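PDB 1VKE: carboxymuconolactone decarboxylase family protein from Thermotoga maritima, which probably acts as an AhpD-like oxidoreductase with peroxiredoxin-like activity in the antioxidative response. Local coordinates for residues 77-82 and 90-95. Numbering follows the deposited sequence. Where two conformers were deposited one is given.
Sequences YHLVRC and EEIFEA
I92 meets L79 and C82 in a small, buried, wholly apolar contact between two successive helices. Its two branches divide the work. CG2 of I92 lies 3.9 Å from CD2 of L79. CD1 of I92 reaches the other neighbour and stops 4.3 Å from CB of C82. The first torsion of I92 sets this split: CG2 is anti to the backbone N, while CG1 lies beside that N (chi1 -68°) and carries CD1 onward. The CB of L79 does not aim at the facing helix, and the end of the side chain makes up the approach. The CB of C82, about one turn further along, points toward the facing helix. The backbones stay apart, with 7.8 Å between CA of C82 and CA of I92. No hydrogen bond joins the two segments.

Helices 72-84 and 89-103 are consecutive, joined by the short link 85-88, and pack against each other within the all-helical AhpD-like fold. The disulfide C71-C74 spans the start of helix 72-84, and C74 lies about two turns before C82. The same apolar patch extends to helix 108-127, where F117 touches L79 and L118 touches I92, and to helix 55-68, where L60 packs on C82.

Several polar side chains bond outside the contact. E59 takes a hydrogen bond from ND1 of H78 and forms a salt bridge with R81. On the other helix, E91 pairs with K56, and E94 forms a salt bridge with K58 of a second subunit.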
ATOM      1  N   TYR E  77       2.713   3.740 -18.580  1.00 10.16           N
ATOM      2  CA  TYR E  77       3.053   2.654 -19.456  1.00 12.43           C
ATOM      3  C   TYR E  77       1.762   2.026 -19.985  1.00 10.42           C
ATOM      4  O   TYR E  77       1.566   1.851 -21.186  1.00 11.52           O
ATOM      5  CB  TYR E  77       3.889   1.545 -18.732  1.00 11.64           C
ATOM      6  CG  TYR E  77       4.081   0.359 -19.641  1.00 11.08           C
ATOM      7  CD1 TYR E  77       5.093   0.328 -20.580  1.00 15.83           C
ATOM      8  CD2 TYR E  77       3.257  -0.768 -19.530  1.00 14.45           C
ATOM      9  CE1 TYR E  77       5.216  -0.757 -21.475  1.00 15.69           C
ATOM     10  CE2 TYR E  77       3.384  -1.841 -20.420  1.00 18.85           C
ATOM     11  CZ  TYR E  77       4.371  -1.822 -21.365  1.00 17.00           C
ATOM     12  OH  TYR E  77       4.543  -2.881 -22.238  1.00 18.29           O
ATOM     13  N   HIS E  78       0.849   1.659 -19.086  1.00 11.89           N
ATOM     14  CA  HIS E  78      -0.395   0.996 -19.572  1.00 11.57           C
ATOM     15  C   HIS E  78      -1.312   1.921 -20.365  1.00 12.82           C
ATOM     16  O   HIS E  78      -2.037   1.456 -21.254  1.00 14.50           O
ATOM     17  CB  HIS E  78      -1.099   0.320 -18.414  1.00 14.65           C
ATOM     18  CG  HIS E  78      -0.332  -0.842 -17.903  1.00 10.94           C
ATOM     19  ND1 HIS E  78      -0.163  -2.012 -18.624  1.00 13.88           N
ATOM     20  CD2 HIS E  78       0.338  -1.019 -16.740  1.00 14.97           C
ATOM     21  CE1 HIS E  78       0.602  -2.832 -17.927  1.00 14.58           C
ATOM     22  NE2 HIS E  78       0.891  -2.269 -16.765  1.00 15.84           N
ATOM     23  N   LEU E  79      -1.303   3.213 -20.067  1.00 11.70           N
ATOM     24  CA  LEU E  79      -2.063   4.158 -20.886  1.00 12.09           C
ATOM     25  C   LEU E  79      -1.521   4.153 -22.292  1.00 11.54           C
ATOM     26  O   LEU E  79      -2.283   4.157 -23.273  1.00 11.51           O
ATOM     27  CB  LEU E  79      -2.001   5.602 -20.341  1.00 13.78           C
ATOM     28  CG  LEU E  79      -2.985   5.936 -19.222  1.00 15.98           C
ATOM     29  CD1 LEU E  79      -2.676   7.312 -18.602  1.00 18.12           C
ATOM     30  CD2 LEU E  79      -4.449   5.866 -19.710  1.00 16.79           C
ATOM     31  N   VAL E  80      -0.200   4.207 -22.447  1.00 12.58           N
ATOM     32  CA  VAL E  80       0.349   4.147 -23.828  1.00 11.75           C
ATOM     33  C   VAL E  80      -0.167   2.893 -24.556  1.00 11.29           C
ATOM     34  O   VAL E  80      -0.619   2.949 -25.702  1.00 11.89           O
ATOM     35  CB  VAL E  80       1.901   4.195 -23.838  1.00 12.67           C
ATOM     36  CG1 VAL E  80       2.468   3.992 -25.206  1.00 14.97           C
ATOM     37  CG2 VAL E  80       2.369   5.504 -23.254  1.00 12.65           C
ATOM     38  N   ARG E  81      -0.057   1.744 -23.882  1.00 10.42           N
ATOM     39  CA  ARG E  81      -0.422   0.485 -24.529  1.00 10.88           C
ATOM     40  C   ARG E  81      -1.916   0.470 -24.833  1.00 10.30           C
ATOM     41  O   ARG E  81      -2.340  -0.014 -25.904  1.00 10.87           O
ATOM     42  CB  ARG E  81      -0.113  -0.666 -23.577  0.50 11.73           C
ATOM     43  CG  ARG E  81       1.349  -0.903 -23.351  0.50 12.19           C
ATOM     44  CD  ARG E  81       2.039  -1.503 -24.560  0.50  9.31           C
ATOM     45  NE  ARG E  81       1.381  -2.774 -24.923  0.50 11.70           N
ATOM     46  CZ  ARG E  81       0.737  -3.018 -26.070  0.50 14.93           C
ATOM     47  NH1 ARG E  81       0.692  -2.117 -27.037  0.50 14.76           N
ATOM     48  NH2 ARG E  81       0.170  -4.202 -26.253  0.50 15.38           N
ATOM     49  N   CYS E  82      -2.748   0.982 -23.909  1.00 11.02           N
ATOM     50  CA  CYS E  82      -4.213   1.034 -24.165  1.00 10.83           C
ATOM     51  C   CYS E  82      -4.516   1.880 -25.421  1.00 11.05           C
ATOM     52  O   CYS E  82      -5.313   1.507 -26.288  1.00 12.10           O
ATOM     53  CB  CYS E  82      -4.964   1.632 -22.999  1.00 12.31           C
ATOM     54  SG  CYS E  82      -5.063   0.498 -21.548  1.00 14.05           S
ATOM     55  N   GLU E  90     -13.606   6.724 -23.397  1.00 12.94           N
ATOM     56  CA  GLU E  90     -14.709   6.172 -22.613  1.00 13.51           C
ATOM     57  C   GLU E  90     -14.346   4.830 -21.915  1.00 12.08           C
ATOM     58  O   GLU E  90     -14.663   4.622 -20.741  1.00 14.43           O
ATOM     59  CB  GLU E  90     -15.982   6.020 -23.448  1.00 15.18           C
ATOM     60  CG  GLU E  90     -17.188   5.689 -22.581  1.00 26.50           C
ATOM     61  CD  GLU E  90     -18.533   5.938 -23.282  1.00 43.69           C
ATOM     62  OE1 GLU E  90     -18.545   6.456 -24.433  1.00 44.66           O
ATOM     63  OE2 GLU E  90     -19.587   5.599 -22.675  1.00 48.65           O
ATOM     64  N   GLU E  91     -13.703   3.926 -22.660  1.00 11.49           N
ATOM     65  CA  GLU E  91     -13.293   2.644 -22.105  1.00 12.27           C
ATOM     66  C   GLU E  91     -12.279   2.866 -20.994  1.00 12.25           C
ATOM     67  O   GLU E  91     -12.404   2.314 -19.891  1.00 11.75           O
ATOM     68  CB  GLU E  91     -12.674   1.743 -23.195  1.00 12.25           C
ATOM     69  CG  GLU E  91     -13.688   1.196 -24.202  1.00 13.61           C
ATOM     70  CD  GLU E  91     -13.041   0.439 -25.357  1.00 17.90           C
ATOM     71  OE1 GLU E  91     -12.029   0.927 -25.926  1.00 13.03           O
ATOM     72  OE2 GLU E  91     -13.581  -0.614 -25.744  1.00 24.42           O
ATOM     73  N   ILE E  92     -11.290   3.713 -21.259  1.00 10.58           N
ATOM     74  CA  ILE E  92     -10.289   4.049 -20.235  1.00  9.50           C
ATOM     75  C   ILE E  92     -10.923   4.671 -18.986  1.00 10.39           C
ATOM     76  O   ILE E  92     -10.589   4.262 -17.868  1.00 10.71           O
ATOM     77  CB  ILE E  92      -9.200   4.975 -20.839  1.00 10.63           C
ATOM     78  CG1 ILE E  92      -8.397   4.175 -21.861  1.00 11.32           C
ATOM     79  CG2 ILE E  92      -8.306   5.550 -19.748  1.00 13.80           C
ATOM     80  CD1 ILE E  92      -7.511   5.054 -22.777  1.00 11.50           C
ATOM     81  N   PHE E  93     -11.867   5.594 -19.162  1.00 10.89           N
ATOM     82  CA  PHE E  93     -12.511   6.225 -17.997  1.00 11.38           C
ATOM     83  C   PHE E  93     -13.368   5.243 -17.209  1.00 11.76           C
ATOM     84  O   PHE E  93     -13.367   5.294 -15.986  1.00 12.19           O
ATOM     85  CB  PHE E  93     -13.335   7.456 -18.373  1.00 14.11           C
ATOM     86  CG  PHE E  93     -12.558   8.579 -19.021  1.00 17.20           C
ATOM     87  CD1 PHE E  93     -11.258   8.852 -18.709  1.00 24.13           C
ATOM     88  CD2 PHE E  93     -13.195   9.396 -19.941  1.00 32.40           C
ATOM     89  CE1 PHE E  93     -10.583   9.906 -19.334  1.00 23.12           C
ATOM     90  CE2 PHE E  93     -12.523  10.457 -20.554  1.00 33.57           C
ATOM     91  CZ  PHE E  93     -11.213  10.703 -20.236  1.00 29.43           C
ATOM     92  N   GLU E  94     -14.016   4.296 -17.882  1.00 12.99           N
ATOM     93  CA  GLU E  94     -14.808   3.274 -17.159  1.00 11.75           C
ATOM     94  C   GLU E  94     -13.925   2.392 -16.314  1.00 13.86           C
ATOM     95  O   GLU E  94     -14.291   2.021 -15.191  1.00 13.71           O
ATOM     96  CB  GLU E  94     -15.649   2.427 -18.115  1.00 10.99           C
ATOM     97  CG  GLU E  94     -16.818   3.192 -18.732  1.00 13.26           C
ATOM     98  CD  GLU E  94     -17.711   2.359 -19.643  1.00 16.39           C
ATOM     99  OE1 GLU E  94     -17.741   1.120 -19.496  1.00 16.06           O
ATOM    100  OE2 GLU E  94     -18.379   2.968 -20.527  1.00 15.45           O
ATOM    101  N   ALA E  95     -12.733   2.081 -16.823  1.00 12.13           N
ATOM    102  CA  ALA E  95     -11.744   1.354 -16.030  1.00 12.56           C
ATOM    103  C   ALA E  95     -11.196   2.170 -14.880  1.00 11.53           C
ATOM    104  O   ALA E  95     -11.052   1.658 -13.760  1.00 11.40           O
ATOM    105  CB  ALA E  95     -10.613   0.895 -16.930  1.00 12.40           C
TER